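Local coordinates for protein UDP-N-Acetylglucosamine 2-Epimerase (Thermus thermophilus, PDB 1V4V) that probably interconverts UDP-N-acetylglucosamine and UDP-N-acetylmannosamine by inverting the sugar at carbon 2, at residues A[199-204]-A[229-234]; A[223-228]-A[252-257]. All coordinates share one frame; numbering follows the deposited sequence.

Interaction 1 (A[199-204]-A[229-234])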
ATOM      1  N   PRO A 199      -2.087  50.818  10.589  1.00 25.91           N
ATOM      2  CA  PRO A 199      -2.453  49.399  10.483  1.00 24.29           C
ATOM      3  C   PRO A 199      -3.024  49.020   9.118  1.00 22.44           C
ATOM      4  O   PRO A 199      -3.461  49.881   8.348  1.00 20.05           O
ATOM      5  CB  PRO A 199      -3.496  49.223  11.588  1.00 24.89           C
ATOM      6  CG  PRO A 199      -3.187  50.334  12.552  1.00 29.78           C
ATOM      7  CD  PRO A 199      -2.893  51.479  11.628  1.00 25.96           C
ATOM      8  N   TYR A 200      -3.049  47.718   8.845  1.00 20.16           N
ATOM      9  CA  TYR A 200      -3.552  47.217   7.574  1.00 19.33           C
ATOM     10  C   TYR A 200      -4.693  46.224   7.700  1.00 17.69           C
ATOM     11  O   TYR A 200      -4.866  45.578   8.732  1.00 19.32           O
ATOM     12  CB  TYR A 200      -2.447  46.498   6.800  1.00 20.19           C
ATOM     13  CG  TYR A 200      -1.145  47.254   6.690  1.00 21.98           C
ATOM     14  CD1 TYR A 200      -0.042  46.888   7.462  1.00 24.17           C
ATOM     15  CD2 TYR A 200      -1.010  48.317   5.803  1.00 23.64           C
ATOM     16  CE1 TYR A 200       1.172  47.563   7.347  1.00 27.56           C
ATOM     17  CE2 TYR A 200       0.200  49.005   5.681  1.00 25.22           C
ATOM     18  CZ  TYR A 200       1.284  48.619   6.455  1.00 27.84           C
ATOM     19  OH  TYR A 200       2.483  49.284   6.330  1.00 31.46           O
ATOM     20  N   VAL A 201      -5.461  46.135   6.620  1.00 17.89           N
ATOM     21  CA  VAL A 201      -6.540  45.168   6.480  1.00 17.43           C
ATOM     22  C   VAL A 201      -6.220  44.555   5.122  1.00 18.38           C
ATOM     23  O   VAL A 201      -6.112  45.275   4.130  1.00 19.80           O
ATOM     24  CB  VAL A 201      -7.940  45.821   6.400  1.00 17.78           C
ATOM     25  CG1 VAL A 201      -8.975  44.769   6.012  1.00 18.05           C
ATOM     26  CG2 VAL A 201      -8.311  46.432   7.752  1.00 19.38           C
ATOM     27  N   THR A 202      -6.030  43.241   5.077  1.00 18.84           N
ATOM     28  CA  THR A 202      -5.732  42.592   3.805  1.00 20.21           C
ATOM     29  C   THR A 202      -7.036  42.166   3.164  1.00 21.17           C
ATOM     30  O   THR A 202      -7.919  41.620   3.831  1.00 19.76           O
ATOM     31  CB  THR A 202      -4.826  41.356   3.989  1.00 20.53           C
ATOM     32  OG1 THR A 202      -3.549  41.764   4.493  1.00 23.25           O
ATOM     33  CG2 THR A 202      -4.624  40.636   2.651  1.00 20.06           C
ATOM     34  N   VAL A 203      -7.167  42.451   1.872  1.00 20.68           N
ATOM     35  CA  VAL A 203      -8.370  42.095   1.132  1.00 20.95           C
ATOM     36  C   VAL A 203      -8.040  41.177  -0.031  1.00 24.54           C
ATOM     37  O   VAL A 203      -7.044  41.382  -0.735  1.00 23.33           O
ATOM     38  CB  VAL A 203      -9.086  43.346   0.573  1.00 21.76           C
ATOM     39  CG1 VAL A 203     -10.262  42.924  -0.295  1.00 23.00           C
ATOM     40  CG2 VAL A 203      -9.569  44.236   1.712  1.00 21.40           C
ATOM     41  N   THR A 204      -8.894  40.174  -0.222  1.00 26.98           N
ATOM     42  CA  THR A 204      -8.741  39.200  -1.299  1.00 32.94           C
ATOM     43  C   THR A 204     -10.118  38.723  -1.797  1.00 35.75           C
ATOM     44  O   THR A 204     -10.951  38.243  -1.019  1.00 35.38           O
ATOM     45  CB  THR A 204      -7.899  37.983  -0.826  1.00 36.57           C
ATOM     46  OG1 THR A 204      -6.557  38.119  -1.307  1.00 37.06           O
ATOM     47  CG2 THR A 204      -8.491  36.666  -1.306  1.00 39.01           C
ATOM     48  N   PRO A 229     -10.556  55.900   7.703  1.00 22.75           N
ATOM     49  CA  PRO A 229      -9.451  56.608   7.053  1.00 22.24           C
ATOM     50  C   PRO A 229      -8.057  56.309   7.596  1.00 22.33           C
ATOM     51  O   PRO A 229      -7.072  56.463   6.884  1.00 23.98           O
ATOM     52  CB  PRO A 229      -9.838  58.082   7.220  1.00 23.08           C
ATOM     53  CG  PRO A 229     -10.671  58.084   8.464  1.00 23.68           C
ATOM     54  CD  PRO A 229     -11.522  56.853   8.278  1.00 21.80           C
ATOM     55  N   HIS A 230      -7.968  55.878   8.850  1.00 21.82           N
ATOM     56  CA  HIS A 230      -6.664  55.591   9.442  1.00 23.24           C
ATOM     57  C   HIS A 230      -6.134  54.197   9.143  1.00 22.03           C
ATOM     58  O   HIS A 230      -5.015  53.859   9.531  1.00 22.55           O
ATOM     59  CB  HIS A 230      -6.710  55.800  10.957  1.00 26.32           C
ATOM     60  CG  HIS A 230      -7.003  57.208  11.362  1.00 30.23           C
ATOM     61  ND1 HIS A 230      -6.307  58.286  10.852  1.00 32.50           N
ATOM     62  CD2 HIS A 230      -7.903  57.719  12.231  1.00 29.68           C
ATOM     63  CE1 HIS A 230      -6.769  59.396  11.391  1.00 31.69           C
ATOM     64  NE2 HIS A 230      -7.739  59.082  12.233  1.00 31.73           N
ATOM     65  N   LEU A 231      -6.942  53.383   8.468  1.00 22.14           N
ATOM     66  CA  LEU A 231      -6.527  52.033   8.107  1.00 19.68           C
ATOM     67  C   LEU A 231      -6.204  51.989   6.626  1.00 19.15           C
ATOM     68  O   LEU A 231      -6.798  52.712   5.834  1.00 20.48           O
ATOM     69  CB  LEU A 231      -7.653  51.024   8.373  1.00 19.52           C
ATOM     70  CG  LEU A 231      -8.225  50.944   9.783  1.00 21.00           C
ATOM     71  CD1 LEU A 231      -9.263  49.819   9.837  1.00 21.29           C
ATOM     72  CD2 LEU A 231      -7.114  50.687  10.771  1.00 23.10           C
ATOM     73  N   THR A 232      -5.266  51.131   6.249  1.00 19.44           N
ATOM     74  CA  THR A 232      -4.925  50.985   4.844  1.00 19.51           C
ATOM     75  C   THR A 232      -5.350  49.595   4.402  1.00 19.47           C
ATOM     76  O   THR A 232      -4.934  48.601   4.986  1.00 18.55           O
ATOM     77  CB  THR A 232      -3.432  51.154   4.603  1.00 23.32           C
ATOM     78  OG1 THR A 232      -3.054  52.493   4.951  1.00 23.79           O
ATOM     79  CG2 THR A 232      -3.100  50.890   3.132  1.00 21.64           C
ATOM     80  N   PHE A 233      -6.193  49.542   3.376  1.00 19.00           N
ATOM     81  CA  PHE A 233      -6.698  48.277   2.848  1.00 19.54           C
ATOM     82  C   PHE A 233      -5.838  47.839   1.673  1.00 20.11           C
ATOM     83  O   PHE A 233      -5.798  48.505   0.641  1.00 21.40           O
ATOM     84  CB  PHE A 233      -8.166  48.445   2.433  1.00 18.59           C
ATOM     85  CG  PHE A 233      -9.078  48.793   3.586  1.00 18.19           C
ATOM     86  CD1 PHE A 233      -9.073  50.073   4.135  1.00 18.58           C
ATOM     87  CD2 PHE A 233      -9.883  47.815   4.171  1.00 18.28           C
ATOM     88  CE1 PHE A 233      -9.847  50.383   5.253  1.00 19.57           C
ATOM     89  CE2 PHE A 233     -10.664  48.104   5.290  1.00 17.71           C
ATOM     90  CZ  PHE A 233     -10.648  49.395   5.838  1.00 19.71           C
ATOM     91  N   VAL A 234      -5.146  46.716   1.849  1.00 20.76           N
ATOM     92  CA  VAL A 234      -4.251  46.188   0.823  1.00 21.17           C
ATOM     93  C   VAL A 234      -4.897  45.011   0.117  1.00 21.51           C
ATOM     94  O   VAL A 234      -5.205  43.988   0.732  1.00 21.65           O
ATOM     95  CB  VAL A 234      -2.911  45.773   1.440  1.00 20.84           C
ATOM     96  CG1 VAL A 234      -1.938  45.359   0.341  1.00 21.00           C
ATOM     97  CG2 VAL A 234      -2.342  46.939   2.245  1.00 21.78           C
TER

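Interaction 2 (A[223-228]-A[252-257])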
ATOM      1  N   ARG A 223     -16.962  51.691   0.867  1.00 20.26           N
ATOM      2  CA  ARG A 223     -17.658  52.340   1.979  1.00 22.21           C
ATOM      3  C   ARG A 223     -16.916  52.087   3.285  1.00 22.33           C
ATOM      4  O   ARG A 223     -16.804  52.977   4.133  1.00 20.96           O
ATOM      5  CB  ARG A 223     -19.090  51.813   2.129  1.00 23.83           C
ATOM      6  CG  ARG A 223     -20.087  52.353   1.129  1.00 28.26           C
ATOM      7  CD  ARG A 223     -21.486  51.822   1.441  1.00 29.51           C
ATOM      8  NE  ARG A 223     -22.058  52.430   2.642  1.00 29.04           N
ATOM      9  CZ  ARG A 223     -23.150  51.979   3.253  1.00 29.30           C
ATOM     10  NH1 ARG A 223     -23.783  50.912   2.784  1.00 30.13           N
ATOM     11  NH2 ARG A 223     -23.620  52.600   4.325  1.00 29.46           N
ATOM     12  N   VAL A 224     -16.425  50.862   3.455  1.00 21.95           N
ATOM     13  CA  VAL A 224     -15.687  50.521   4.665  1.00 20.97           C
ATOM     14  C   VAL A 224     -14.423  51.382   4.742  1.00 20.02           C
ATOM     15  O   VAL A 224     -14.118  51.970   5.779  1.00 20.42           O
ATOM     16  CB  VAL A 224     -15.274  49.023   4.680  1.00 20.66           C
ATOM     17  CG1 VAL A 224     -14.395  48.735   5.894  1.00 21.83           C
ATOM     18  CG2 VAL A 224     -16.524  48.135   4.713  1.00 20.26           C
ATOM     19  N   ALA A 225     -13.695  51.459   3.637  1.00 19.58           N
ATOM     20  CA  ALA A 225     -12.462  52.241   3.602  1.00 20.27           C
ATOM     21  C   ALA A 225     -12.722  53.705   3.959  1.00 22.34           C
ATOM     22  O   ALA A 225     -11.944  54.328   4.676  1.00 22.15           O
ATOM     23  CB  ALA A 225     -11.816  52.134   2.224  1.00 20.90           C
ATOM     24  N   GLU A 226     -13.825  54.256   3.467  1.00 23.41           N
ATOM     25  CA  GLU A 226     -14.144  55.646   3.767  1.00 26.01           C
ATOM     26  C   GLU A 226     -14.474  55.842   5.248  1.00 25.97           C
ATOM     27  O   GLU A 226     -14.240  56.912   5.810  1.00 24.42           O
ATOM     28  CB  GLU A 226     -15.311  56.103   2.895  1.00 28.34           C
ATOM     29  CG  GLU A 226     -14.998  56.030   1.413  1.00 34.44           C
ATOM     30  CD  GLU A 226     -16.191  56.364   0.545  1.00 37.61           C
ATOM     31  OE1 GLU A 226     -17.254  55.732   0.729  1.00 40.63           O
ATOM     32  OE2 GLU A 226     -16.061  57.251  -0.323  1.00 40.10           O
ATOM     33  N   ALA A 227     -14.999  54.799   5.883  1.00 24.37           N
ATOM     34  CA  ALA A 227     -15.358  54.874   7.299  1.00 23.76           C
ATOM     35  C   ALA A 227     -14.162  54.692   8.237  1.00 22.23           C
ATOM     36  O   ALA A 227     -14.262  54.981   9.433  1.00 22.55           O
ATOM     37  CB  ALA A 227     -16.433  53.826   7.623  1.00 24.36           C
ATOM     38  N   PHE A 228     -13.046  54.203   7.699  1.00 20.13           N
ATOM     39  CA  PHE A 228     -11.830  53.963   8.480  1.00 20.25           C
ATOM     40  C   PHE A 228     -10.616  54.565   7.781  1.00 21.24           C
ATOM     41  O   PHE A 228      -9.731  53.845   7.318  1.00 21.16           O
ATOM     42  CB  PHE A 228     -11.624  52.456   8.657  1.00 20.19           C
ATOM     43  CG  PHE A 228     -12.691  51.806   9.473  1.00 18.90           C
ATOM     44  CD1 PHE A 228     -12.634  51.841  10.861  1.00 21.71           C
ATOM     45  CD2 PHE A 228     -13.790  51.217   8.857  1.00 21.80           C
ATOM     46  CE1 PHE A 228     -13.667  51.297  11.626  1.00 23.60           C
ATOM     47  CE2 PHE A 228     -14.825  50.672   9.615  1.00 21.98           C
ATOM     48  CZ  PHE A 228     -14.760  50.716  10.996  1.00 22.31           C
ATOM     49  N   LYS A 252      -9.897  52.043  -7.592  1.00 28.01           N
ATOM     50  CA  LYS A 252      -8.782  52.888  -8.024  1.00 30.07           C
ATOM     51  C   LYS A 252      -9.158  54.305  -7.626  1.00 29.37           C
ATOM     52  O   LYS A 252     -10.281  54.743  -7.868  1.00 32.86           O
ATOM     53  CB  LYS A 252      -8.595  52.842  -9.544  1.00 31.38           C
ATOM     54  CG  LYS A 252      -7.840  51.637 -10.052  1.00 33.39           C
ATOM     55  CD  LYS A 252      -6.382  51.673  -9.649  1.00 35.73           C
ATOM     56  CE  LYS A 252      -5.649  50.455 -10.194  1.00 38.87           C
ATOM     57  NZ  LYS A 252      -4.208  50.431  -9.830  1.00 42.60           N
ATOM     58  N   GLY A 253      -8.229  55.024  -7.017  1.00 29.85           N
ATOM     59  CA  GLY A 253      -8.533  56.381  -6.622  1.00 29.84           C
ATOM     60  C   GLY A 253      -9.046  56.481  -5.199  1.00 30.09           C
ATOM     61  O   GLY A 253      -9.265  57.585  -4.703  1.00 30.14           O
ATOM     62  N   VAL A 254      -9.275  55.343  -4.543  1.00 27.04           N
ATOM     63  CA  VAL A 254      -9.726  55.389  -3.156  1.00 25.53           C
ATOM     64  C   VAL A 254      -8.442  55.583  -2.360  1.00 23.16           C
ATOM     65  O   VAL A 254      -7.546  54.743  -2.396  1.00 25.03           O
ATOM     66  CB  VAL A 254     -10.427  54.081  -2.720  1.00 26.12           C
ATOM     67  CG1 VAL A 254     -10.725  54.133  -1.226  1.00 23.50           C
ATOM     68  CG2 VAL A 254     -11.721  53.902  -3.509  1.00 27.16           C
ATOM     69  N   ARG A 255      -8.363  56.711  -1.665  1.00 25.46           N
ATOM     70  CA  ARG A 255      -7.192  57.109  -0.892  1.00 26.08           C
ATOM     71  C   ARG A 255      -6.471  56.041  -0.072  1.00 25.97           C
ATOM     72  O   ARG A 255      -5.249  55.913  -0.164  1.00 22.81           O
ATOM     73  CB  ARG A 255      -7.575  58.272   0.031  1.00 29.65           C
ATOM     74  CG  ARG A 255      -6.434  59.207   0.383  1.00 34.98           C
ATOM     75  CD  ARG A 255      -6.898  60.276   1.363  1.00 37.13           C
ATOM     76  NE  ARG A 255      -8.199  60.844   1.005  1.00 40.67           N
ATOM     77  CZ  ARG A 255      -8.427  61.635  -0.039  1.00 44.02           C
ATOM     78  NH1 ARG A 255      -7.440  61.976  -0.858  1.00 46.40           N
ATOM     79  NH2 ARG A 255      -9.652  62.091  -0.268  1.00 44.10           N
ATOM     80  N   ASN A 256      -7.214  55.283   0.734  1.00 23.49           N
ATOM     81  CA  ASN A 256      -6.586  54.273   1.582  1.00 22.22           C
ATOM     82  C   ASN A 256      -6.696  52.817   1.126  1.00 22.25           C
ATOM     83  O   ASN A 256      -6.602  51.890   1.935  1.00 21.03           O
ATOM     84  CB  ASN A 256      -7.074  54.422   3.030  1.00 20.65           C
ATOM     85  CG  ASN A 256      -8.576  54.310   3.159  1.00 22.67           C
ATOM     86  OD1 ASN A 256      -9.316  54.579   2.211  1.00 20.99           O
ATOM     87  ND2 ASN A 256      -9.039  53.934   4.350  1.00 20.89           N
ATOM     88  N   PHE A 257      -6.899  52.627  -0.171  1.00 21.42           N
ATOM     89  CA  PHE A 257      -6.923  51.290  -0.737  1.00 23.24           C
ATOM     90  C   PHE A 257      -5.665  51.192  -1.603  1.00 24.92           C
ATOM     91  O   PHE A 257      -5.346  52.115  -2.366  1.00 24.89           O
ATOM     92  CB  PHE A 257      -8.154  51.062  -1.620  1.00 22.46           C
ATOM     93  CG  PHE A 257      -9.035  49.930  -1.153  1.00 20.53           C
ATOM     94  CD1 PHE A 257     -10.196  50.188  -0.430  1.00 22.02           C
ATOM     95  CD2 PHE A 257      -8.692  48.606  -1.423  1.00 22.57           C
ATOM     96  CE1 PHE A 257     -11.010  49.145   0.021  1.00 20.01           C
ATOM     97  CE2 PHE A 257      -9.499  47.553  -0.978  1.00 21.85           C
ATOM     98  CZ  PHE A 257     -10.658  47.826  -0.255  1.00 19.99           C
TER

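Interaction 1 (A[199-204]-A[229-234])
V201 and F233 form the dense part of this contact: the valine packs beside the phenylalanine ring, both side chains pointing the same way from neighbouring strands. V201 CB lies 3.6 Å from F233 CD2, and both valine methyls touch the CD2-CE2 side of the ring. With chi1 at 170°, CG1 is anti to the backbone N, which puts CG2 beside that N, where it touches both F233 CE2 and L231 CD1. A branched, wholly apolar residue suits this place, since it fills the width between two larger side chains. An alanine here would keep CB beside the ring but would probably lose both methyl contacts with its CD2-CE2 side and open a gap toward L231 CD1. Further along, V203 CG2 comes to the ring edge at 4.4 Å from F233 CD2, a lighter touch.

The strands run parallel, their short axes 27° apart. They are the first and second strands of a right-handed beta-alpha-beta unit in a Rossmann-like domain, connected through helix 214-227, whose V224 and A225 pack on F233. Backbone bonds alternate as parallel pairing requires: T232 N gives to P199 O, V201 N to T232 O, V234 N to V201 O, and V203 N closes on V234 O at 2.7 Å.

On the other face, Y200, T232 and V234 meet more sparingly. The Y200 ring brings CD2 to 4.0 Å from V234 CG2 and slants past T232 CB, while its hydroxyl bonds to P196 O. Buried T202 likewise turns its OG1 to S275. Packing thins toward the solvent at the beginning of the strands, where exposed P199 rests CB at 4.0 Å from L231 CD2 and the imidazole of H230 extends off the paired strands.

Interaction 2 (A[223-228]-A[252-257])
The N256 carboxamide and the F257 ring are the flat groups that meet A225. The amide uses an N-H close to its own plane: ND2 donates to A225 O at 2.9 Å, with an N-H...O angle of 162°. It arrives from the side of the carbonyl, at a C=O...N angle of 119° and tilted from the carbonyl plane, whereas F228 N reaches the same oxygen from the opposite face. Two donors therefore grip A225 O near the end of the helix. The other amide atom, OD1, sits 3.5 Å from A225 CB. The F257 ring offers an edge, its CD1 lying 3.7 Å from the same methyl, and it also meets the F233 ring, the two planes inclined by about 25°.

Alanine suits this position because its one methyl, pointing toward the turn, lets the helix come close; V254 CG1 adds a third neighbour at 4.1 Å from A225 CB. N256 has CG placed between its backbone N and carbonyl carbon, and this turns the amide toward the helix. Asparagine fits since its short side chain carries a donor that also bonds to L231 O, tying the helix end and the residue just before strand 232-236 to one amide group. F228 O is a further close oxygen, 3.0 Å from N256 ND2.

Residues V254 to F257 form a type I beta turn, with F257 N bonded to V254 O. This turn carries the chain from helix 241-251 into strand 257-260 beside helix 214-227, a helix-to-strand link of the alternating beta-alpha layering, as in the Rossmann-like domains of GT-B proteins.

Overall arrangement
Interactions 1 and 2 lie about 9 Å apart, centre to centre, in the same Rossmann-like domain of this two-domain GT-B protein. Their segments alternate along the chain: strand 200-203, the end of helix 214-227, strand 232-236, then the turn before strand 257-260. Interaction 1 pairs strands within the six-stranded parallel sheet; interaction 2 joins the covering helix to the approach of the sheet's outer strand, next to 232-236. The two touch directly, through a probable hydrogen bond between F233 N and N256 O and through packing around F233. Strands 200-203, 232-236 and 257-260 and the helix over one face of them thus form a single packed unit of this domain.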